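Local coordinates for uncharacterized protein (Planctomyces limnophilus, PDB 4H7L) that binds a copper(II) ion in a cupin-type beta barrel, although its biological function is not known, at residues 49-54 with 111-116; 32-37 with 53-58. All blocks are in the same frame, centred on the assembly; numbering follows the deposited sequence.

Overall arrangement
Strand 48-54 pairs on both edges: with 111-116 in interaction 1 and, at its C-terminal end, with 32-37 in interaction 2. Gln53 and Ile54 therefore belong to both contacts, whose centres are 9 Å apart. Between them, Tyr51 O and Gln36 N, 3.0 Å apart, probably form a hydrogen bond that continues the sheet. The copper(II) ion, held by His61, His63, Glu68 and His104, lies about 5 Å (nearest atoms) from the side chain of Asn114 in interaction 1. In interaction 2 it is about 8 Å (nearest atoms) from the side chain of Cys32, and the chain leaves 53-58 for His61.

Interaction 1: residues 49-54 with 111-116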
ATOM      1  N   VAL B  49      -1.588  -6.006  -3.807  1.00 49.39           N
ATOM      2  CA  VAL B  49      -0.615  -5.550  -2.827  1.00 49.79           C
ATOM      3  C   VAL B  49       0.504  -6.573  -2.677  1.00 50.69           C
ATOM      4  O   VAL B  49       0.280  -7.697  -2.230  1.00 56.17           O
ATOM      5  CB  VAL B  49      -1.273  -5.274  -1.468  1.00 50.36           C
ATOM      6  CG1 VAL B  49      -0.225  -4.877  -0.442  1.00 51.20           C
ATOM      7  CG2 VAL B  49      -2.310  -4.176  -1.612  1.00 51.15           C
ATOM      8  N   HIS B  50       1.706  -6.173  -3.079  1.00 46.28           N
ATOM      9  CA  HIS B  50       2.877  -7.034  -3.012  1.00 47.65           C
ATOM     10  C   HIS B  50       3.765  -6.623  -1.846  1.00 50.97           C
ATOM     11  O   HIS B  50       3.925  -5.435  -1.568  1.00 57.37           O
ATOM     12  CB  HIS B  50       3.702  -6.918  -4.294  1.00 48.48           C
ATOM     13  CG  HIS B  50       2.932  -7.189  -5.549  1.00 51.07           C
ATOM     14  ND1 HIS B  50       1.628  -7.634  -5.552  1.00 58.73           N
ATOM     15  CD2 HIS B  50       3.295  -7.079  -6.849  1.00 56.31           C
ATOM     16  CE1 HIS B  50       1.219  -7.784  -6.800  1.00 61.40           C
ATOM     17  NE2 HIS B  50       2.212  -7.455  -7.605  1.00 63.72           N
ATOM     18  N   TYR B  51       4.341  -7.609  -1.172  1.00 48.27           N
ATOM     19  CA  TYR B  51       5.398  -7.366  -0.203  1.00 50.56           C
ATOM     20  C   TYR B  51       6.678  -7.897  -0.835  1.00 54.70           C
ATOM     21  O   TYR B  51       6.869  -9.107  -0.953  1.00 55.42           O
ATOM     22  CB  TYR B  51       5.079  -8.063   1.116  1.00 50.47           C
ATOM     23  CG  TYR B  51       6.188  -8.026   2.141  1.00 50.01           C
ATOM     24  CD1 TYR B  51       6.560  -6.842   2.752  1.00 55.07           C
ATOM     25  CD2 TYR B  51       6.839  -9.185   2.518  1.00 56.32           C
ATOM     26  CE1 TYR B  51       7.563  -6.811   3.696  1.00 57.28           C
ATOM     27  CE2 TYR B  51       7.842  -9.168   3.463  1.00 61.33           C
ATOM     28  CZ  TYR B  51       8.200  -7.976   4.051  1.00 63.38           C
ATOM     29  OH  TYR B  51       9.197  -7.947   4.997  1.00 67.52           O
ATOM     30  N   THR B  52       7.542  -6.985  -1.259  1.00 49.97           N
ATOM     31  CA  THR B  52       8.608  -7.325  -2.189  1.00 51.86           C
ATOM     32  C   THR B  52       9.998  -7.064  -1.632  1.00 55.81           C
ATOM     33  O   THR B  52      10.285  -5.984  -1.119  1.00 53.53           O
ATOM     34  CB  THR B  52       8.456  -6.531  -3.501  1.00 56.17           C
ATOM     35  OG1 THR B  52       7.211  -6.866  -4.126  1.00 57.22           O
ATOM     36  CG2 THR B  52       9.597  -6.837  -4.455  1.00 59.11           C
ATOM     37  N   GLN B  53      10.859  -8.068  -1.755  1.00 61.64           N
ATOM     38  CA  GLN B  53      12.250  -7.959  -1.341  1.00 66.40           C
ATOM     39  C   GLN B  53      13.137  -7.671  -2.545  1.00 66.16           C
ATOM     40  O   GLN B  53      13.252  -8.498  -3.450  1.00 70.06           O
ATOM     41  CB  GLN B  53      12.704  -9.261  -0.676  1.00 72.66           C
ATOM     42  CG  GLN B  53      11.906  -9.643   0.560  1.00 75.68           C
ATOM     43  CD  GLN B  53      12.180  -8.720   1.725  1.00 80.94           C
ATOM     44  OE1 GLN B  53      12.895  -7.727   1.588  1.00 82.92           O
ATOM     45  NE2 GLN B  53      11.618  -9.043   2.884  1.00 81.28           N
ATOM     46  N   ILE B  54      13.761  -6.497  -2.556  1.00 60.44           N
ATOM     47  CA  ILE B  54      14.724  -6.154  -3.595  1.00 60.01           C
ATOM     48  C   ILE B  54      16.092  -6.679  -3.181  1.00 60.62           C
ATOM     49  O   ILE B  54      16.707  -6.156  -2.250  1.00 62.35           O
ATOM     50  CB  ILE B  54      14.838  -4.633  -3.812  1.00 60.84           C
ATOM     51  CG1 ILE B  54      13.459  -3.963  -3.773  1.00 56.96           C
ATOM     52  CG2 ILE B  54      15.548  -4.342  -5.129  1.00 58.68           C
ATOM     53  CD1 ILE B  54      12.508  -4.446  -4.839  1.00 58.69           C
ATOM     54  N   THR B 111      13.162  -3.248   1.051  1.00 57.49           N
ATOM     55  CA  THR B 111      11.901  -3.951   1.241  1.00 57.14           C
ATOM     56  C   THR B 111      10.762  -2.963   1.021  1.00 55.36           C
ATOM     57  O   THR B 111      10.745  -1.887   1.615  1.00 55.38           O
ATOM     58  CB  THR B 111      11.782  -4.533   2.657  1.00 62.00           C
ATOM     59  OG1 THR B 111      12.934  -5.334   2.950  1.00 66.50           O
ATOM     60  CG2 THR B 111      10.523  -5.381   2.780  1.00 62.41           C
ATOM     61  N   ILE B 112       9.807  -3.322   0.171  1.00 47.06           N
ATOM     62  CA  ILE B 112       8.732  -2.401  -0.152  1.00 47.04           C
ATOM     63  C   ILE B 112       7.361  -3.060  -0.153  1.00 45.62           C
ATOM     64  O   ILE B 112       7.240  -4.279  -0.267  1.00 45.05           O
ATOM     65  CB  ILE B 112       8.949  -1.752  -1.529  1.00 47.38           C
ATOM     66  CG1 ILE B 112       8.858  -2.800  -2.639  1.00 51.97           C
ATOM     67  CG2 ILE B 112      10.297  -1.053  -1.579  1.00 49.05           C
ATOM     68  CD1 ILE B 112       8.347  -2.246  -3.944  1.00 60.69           C
ATOM     69  N   ILE B 113       6.335  -2.231   0.007  1.00 44.52           N
ATOM     70  CA  ILE B 113       4.973  -2.615  -0.311  1.00 41.94           C
ATOM     71  C   ILE B 113       4.663  -2.025  -1.675  1.00 41.61           C
ATOM     72  O   ILE B 113       4.631  -0.811  -1.828  1.00 48.37           O
ATOM     73  CB  ILE B 113       3.953  -2.028   0.678  1.00 40.44           C
ATOM     74  CG1 ILE B 113       4.231  -2.498   2.108  1.00 43.72           C
ATOM     75  CG2 ILE B 113       2.539  -2.403   0.255  1.00 45.07           C
ATOM     76  CD1 ILE B 113       3.952  -3.952   2.338  1.00 54.55           C
ATOM     77  N   ASN B 114       4.439  -2.874  -2.666  1.00 46.91           N
ATOM     78  CA  ASN B 114       4.082  -2.385  -3.986  1.00 42.16           C
ATOM     79  C   ASN B 114       2.579  -2.486  -4.203  1.00 42.02           C
ATOM     80  O   ASN B 114       2.015  -3.578  -4.236  1.00 45.98           O
ATOM     81  CB  ASN B 114       4.834  -3.155  -5.072  1.00 46.03           C
ATOM     82  CG  ASN B 114       4.539  -2.633  -6.459  1.00 53.41           C
ATOM     83  OD1 ASN B 114       3.929  -1.571  -6.616  1.00 54.94           O
ATOM     84  ND2 ASN B 114       4.974  -3.371  -7.476  1.00 52.06           N
ATOM     85  N   ILE B 115       1.936  -1.335  -4.340  1.00 41.62           N
ATOM     86  CA  ILE B 115       0.498  -1.271  -4.561  1.00 39.16           C
ATOM     87  C   ILE B 115       0.235  -1.034  -6.041  1.00 44.10           C
ATOM     88  O   ILE B 115       0.647  -0.017  -6.594  1.00 45.94           O
ATOM     89  CB  ILE B 115      -0.127  -0.142  -3.729  1.00 39.13           C
ATOM     90  CG1 ILE B 115       0.138  -0.381  -2.241  1.00 43.35           C
ATOM     91  CG2 ILE B 115      -1.620  -0.056  -3.979  1.00 37.82           C
ATOM     92  CD1 ILE B 115       0.129   0.881  -1.408  1.00 48.32           C
ATOM     93  N   VAL B 116      -0.448  -1.979  -6.679  1.00 44.32           N
ATOM     94  CA  VAL B 116      -0.633  -1.948  -8.127  1.00 40.12           C
ATOM     95  C   VAL B 116      -2.104  -1.819  -8.512  1.00 39.72           C
ATOM     96  O   VAL B 116      -2.951  -2.548  -7.995  1.00 47.95           O
ATOM     97  CB  VAL B 116      -0.086  -3.236  -8.767  1.00 38.50           C
ATOM     98  CG1 VAL B 116      -0.196  -3.167 -10.283  1.00 39.87           C
ATOM     99  CG2 VAL B 116       1.353  -3.477  -8.338  1.00 43.99           C
TER
HETATM  100  O   HOH W   1       6.488  -6.233  -6.763  1.00 43.13           O
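His50 and Asn114 face each other across an antiparallel strand pair, their side chains side by side and pointing the same way. The CB of His50 packs against Asn114 CB at 4.0 Å, and CG lies as near to the backbone O of Asn114. Further out, His50 CD2 comes within 4.1 Å of Asn114 ND2, with the ring turned 79° from the amide plane. Val116 CG2 lies over one ring face near NE2; a water sits in the ring plane at the CD2 edge. With CG anti to the carbonyl carbon (chi1 -55°), the imidazole rises alongside Asn114; Phe120 meets it edge-to-face. The water bonds to Thr52 OG1 and, weakly, to Asn114 ND2, whose stronger partner is the copper ligand Glu68.

Beneath, His50 and Thr52 each exchange two backbone hydrogen bonds, with Asn114 and Ile112. That from Thr52 N to Ile112 O is 2.9 Å long and almost straight at 178°. On the other face Tyr51 CE1 rests 3.4 Å from Thr111 CG2, Ile113 CD1 comes to the ring edge near its plane, and Val49 CG1 meets Ile113 CG2 at 3.8 Å. Gln53 OE1 and Thr111 OG1, 2.8 Å apart, add a polar pair at its end; Thr111 OG1 also hydrogen-bonds Asp74. Val49, Tyr51 and Ile113 pack on into the second subunit. The Asn114-Glu68 bond is consistent with a second-shell role, holding Glu68 in place.

Interaction 2: residues 32-37 with 53-58; sequences CGWAQR and QITKAA
The indole of Trp34 is approached across the contact by Thr55 and Lys56, neither of which packs closely on it. Thr55 OG1 lies obliquely off Trp34 CD1 at 4.0 Å. Lys56 NZ stands over a face of the Trp34 five-membered ring, 5.8 Å from its centroid, a long cation-pi approach that can be at most weakly attractive. Within 32-37, the guanidinium of Arg37 has Ala35 CB on one face, offset toward the rim.

Lys56 runs past the backbone of Cys32 and Gly33 in the direction of the indole. Its CG sits between the backbone N and the carbonyl carbon (chi1 53°), the chain is extended beyond, and Lys56 CE passes 3.8 Å from Gly33 N. Gly33 itself is pressed by Thr55 OG1, 3.1 Å from its CA, and adopts backbone angles (phi 151°) that suit only a residue without a CB.

Backbone bonds fix the register. Trp34 and Gln53 form a hydrogen-bonded antiparallel pair, whose shorter bond, Gln53 N to Trp34 O, is 2.7 Å. Where the regular pairing ends, Cys32 O is gripped twice: Thr55 N donates in the carbonyl plane at 2.9 Å, and Lys56 N comes from above that plane at 3.2 Å. The bifurcated acceptor ties the loop after Ile54 to the start of the partner strand. On the side away from the indole, Cys32 SG meets Ile54 CD1 at 3.6 Å, and Cys32 CB packs on the methyl of Ala58, whose carbonyl oxygen is bonded by Arg105.

This is the open end of the beta hairpin of strands 33-38 and 48-54 in the cupin barrel, away from its connecting loop, where the chain departs toward the copper ligands His61 and His63.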
ATOM      1  N   CYS B  32      13.825  -8.408  -9.692  1.00 62.67           N
ATOM      2  CA  CYS B  32      14.500  -7.593  -8.688  1.00 63.59           C
ATOM      3  C   CYS B  32      14.668  -8.318  -7.351  1.00 65.78           C
ATOM      4  O   CYS B  32      15.273  -7.775  -6.425  1.00 62.35           O
ATOM      5  CB  CYS B  32      13.738  -6.287  -8.471  1.00 59.86           C
ATOM      6  SG  CYS B  32      12.078  -6.519  -7.800  1.00 79.73           S
ATOM      7  N   GLY B  33      14.139  -9.534  -7.242  1.00 65.35           N
ATOM      8  CA  GLY B  33      14.263 -10.303  -6.014  1.00 68.26           C
ATOM      9  C   GLY B  33      13.110 -11.261  -5.766  1.00 69.13           C
ATOM     10  O   GLY B  33      12.853 -12.156  -6.569  1.00 73.26           O
ATOM     11  N   TRP B  34      12.413 -11.071  -4.649  1.00 67.65           N
ATOM     12  CA  TRP B  34      11.321 -11.961  -4.264  1.00 67.83           C
ATOM     13  C   TRP B  34      10.040 -11.189  -3.965  1.00 65.13           C
ATOM     14  O   TRP B  34      10.063 -10.176  -3.270  1.00 62.36           O
ATOM     15  CB  TRP B  34      11.719 -12.785  -3.040  1.00 69.90           C
ATOM     16  CG  TRP B  34      12.923 -13.630  -3.274  1.00 70.94           C
ATOM     17  CD1 TRP B  34      14.220 -13.293  -3.029  1.00 73.93           C
ATOM     18  CD2 TRP B  34      12.947 -14.956  -3.811  1.00 75.79           C
ATOM     19  NE1 TRP B  34      15.051 -14.328  -3.377  1.00 79.50           N
ATOM     20  CE2 TRP B  34      14.294 -15.362  -3.860  1.00 80.50           C
ATOM     21  CE3 TRP B  34      11.958 -15.841  -4.253  1.00 75.07           C
ATOM     22  CZ2 TRP B  34      14.679 -16.614  -4.333  1.00 85.52           C
ATOM     23  CZ3 TRP B  34      12.343 -17.082  -4.722  1.00 80.39           C
ATOM     24  CH2 TRP B  34      13.692 -17.458  -4.757  1.00 84.95           C
ATOM     25  N   ALA B  35       8.922 -11.685  -4.486  1.00 66.72           N
ATOM     26  CA  ALA B  35       7.634 -11.025  -4.310  1.00 65.46           C
ATOM     27  C   ALA B  35       6.635 -11.935  -3.600  1.00 62.21           C
ATOM     28  O   ALA B  35       6.528 -13.120  -3.909  1.00 66.41           O
ATOM     29  CB  ALA B  35       7.079 -10.597  -5.659  1.00 61.50           C
ATOM     30  N   GLN B  36       5.907 -11.370  -2.645  1.00 55.06           N
ATOM     31  CA  GLN B  36       4.810 -12.073  -1.992  1.00 52.98           C
ATOM     32  C   GLN B  36       3.521 -11.324  -2.313  1.00 51.44           C
ATOM     33  O   GLN B  36       3.193 -10.320  -1.681  1.00 51.74           O
ATOM     34  CB  GLN B  36       5.056 -12.176  -0.484  1.00 48.82           C
ATOM     35  CG  GLN B  36       6.215 -13.112  -0.135  1.00 54.21           C
ATOM     36  CD  GLN B  36       6.606 -13.078   1.335  1.00 55.01           C
ATOM     37  OE1 GLN B  36       7.226 -12.126   1.802  1.00 57.31           O
ATOM     38  NE2 GLN B  36       6.262 -14.130   2.066  1.00 55.49           N
ATOM     39  N   ARG B  37       2.800 -11.821  -3.312  1.00 53.91           N
ATOM     40  CA  ARG B  37       1.724 -11.064  -3.941  1.00 55.26           C
ATOM     41  C   ARG B  37       0.349 -11.412  -3.374  1.00 53.34           C
ATOM     42  O   ARG B  37       0.002 -12.581  -3.235  1.00 55.89           O
ATOM     43  CB  ARG B  37       1.744 -11.303  -5.453  1.00 61.19           C
ATOM     44  CG  ARG B  37       3.131 -11.157  -6.080  1.00 60.21           C
ATOM     45  CD  ARG B  37       3.052 -11.005  -7.593  1.00 62.65           C
ATOM     46  NE  ARG B  37       4.342 -10.647  -8.183  1.00 69.45           N
ATOM     47  CZ  ARG B  37       5.217 -11.511  -8.698  1.00 72.73           C
ATOM     48  NH1 ARG B  37       4.967 -12.815  -8.712  1.00 74.39           N
ATOM     49  NH2 ARG B  37       6.357 -11.068  -9.206  1.00 73.00           N
ATOM     50  N   GLN B  53      10.859  -8.068  -1.755  1.00 61.64           N
ATOM     51  CA  GLN B  53      12.250  -7.959  -1.341  1.00 66.40           C
ATOM     52  C   GLN B  53      13.137  -7.671  -2.545  1.00 66.16           C
ATOM     53  O   GLN B  53      13.252  -8.498  -3.450  1.00 70.06           O
ATOM     54  CB  GLN B  53      12.704  -9.261  -0.676  1.00 72.66           C
ATOM     55  CG  GLN B  53      11.906  -9.643   0.560  1.00 75.68           C
ATOM     56  CD  GLN B  53      12.180  -8.720   1.725  1.00 80.94           C
ATOM     57  OE1 GLN B  53      12.895  -7.727   1.588  1.00 82.92           O
ATOM     58  NE2 GLN B  53      11.618  -9.043   2.884  1.00 81.28           N
ATOM     59  N   ILE B  54      13.761  -6.497  -2.556  1.00 60.44           N
ATOM     60  CA  ILE B  54      14.724  -6.154  -3.595  1.00 60.01           C
ATOM     61  C   ILE B  54      16.092  -6.679  -3.181  1.00 60.62           C
ATOM     62  O   ILE B  54      16.707  -6.156  -2.250  1.00 62.35           O
ATOM     63  CB  ILE B  54      14.838  -4.633  -3.812  1.00 60.84           C
ATOM     64  CG1 ILE B  54      13.459  -3.963  -3.773  1.00 56.96           C
ATOM     65  CG2 ILE B  54      15.548  -4.342  -5.129  1.00 58.68           C
ATOM     66  CD1 ILE B  54      12.508  -4.446  -4.839  1.00 58.69           C
ATOM     67  N   THR B  55      16.559  -7.716  -3.866  1.00 66.12           N
ATOM     68  CA  THR B  55      17.822  -8.357  -3.515  1.00 68.87           C
ATOM     69  C   THR B  55      18.871  -8.247  -4.621  1.00 68.93           C
ATOM     70  O   THR B  55      20.067  -8.384  -4.361  1.00 71.00           O
ATOM     71  CB  THR B  55      17.608  -9.846  -3.194  1.00 71.95           C
ATOM     72  OG1 THR B  55      16.831 -10.453  -4.234  1.00 71.82           O
ATOM     73  CG2 THR B  55      16.884 -10.008  -1.864  1.00 70.81           C
ATOM     74  N   LYS B  56      18.426  -7.998  -5.849  1.00 73.54           N
ATOM     75  CA  LYS B  56      19.333  -7.956  -6.988  1.00 77.68           C
ATOM     76  C   LYS B  56      18.969  -6.830  -7.955  1.00 74.57           C
ATOM     77  O   LYS B  56      17.841  -6.338  -7.961  1.00 74.74           O
ATOM     78  CB  LYS B  56      19.338  -9.312  -7.707  1.00 82.53           C
ATOM     79  CG  LYS B  56      17.962  -9.837  -8.106  1.00 80.91           C
ATOM     80  CD  LYS B  56      17.968 -11.361  -8.249  1.00 80.86           C
ATOM     81  CE  LYS B  56      16.688 -11.875  -8.896  1.00 79.29           C
ATOM     82  NZ  LYS B  56      16.414 -13.302  -8.563  1.00 77.83           N
ATOM     83  N   ALA B  57      19.941  -6.422  -8.763  1.00 75.37           N
ATOM     84  CA  ALA B  57      19.741  -5.357  -9.736  1.00 73.01           C
ATOM     85  C   ALA B  57      18.831  -5.839 -10.861  1.00 71.20           C
ATOM     86  O   ALA B  57      18.814  -7.023 -11.191  1.00 76.47           O
ATOM     87  CB  ALA B  57      21.079  -4.899 -10.293  1.00 73.88           C
ATOM     88  N   ALA B  58      18.080  -4.917 -11.451  1.00 64.94           N
ATOM     89  CA  ALA B  58      17.108  -5.272 -12.474  1.00 60.28           C
ATOM     90  C   ALA B  58      17.112  -4.264 -13.618  1.00 57.36           C
ATOM     91  O   ALA B  58      17.484  -3.107 -13.432  1.00 63.05           O
ATOM     92  CB  ALA B  58      15.723  -5.363 -11.857  1.00 57.58           C
TER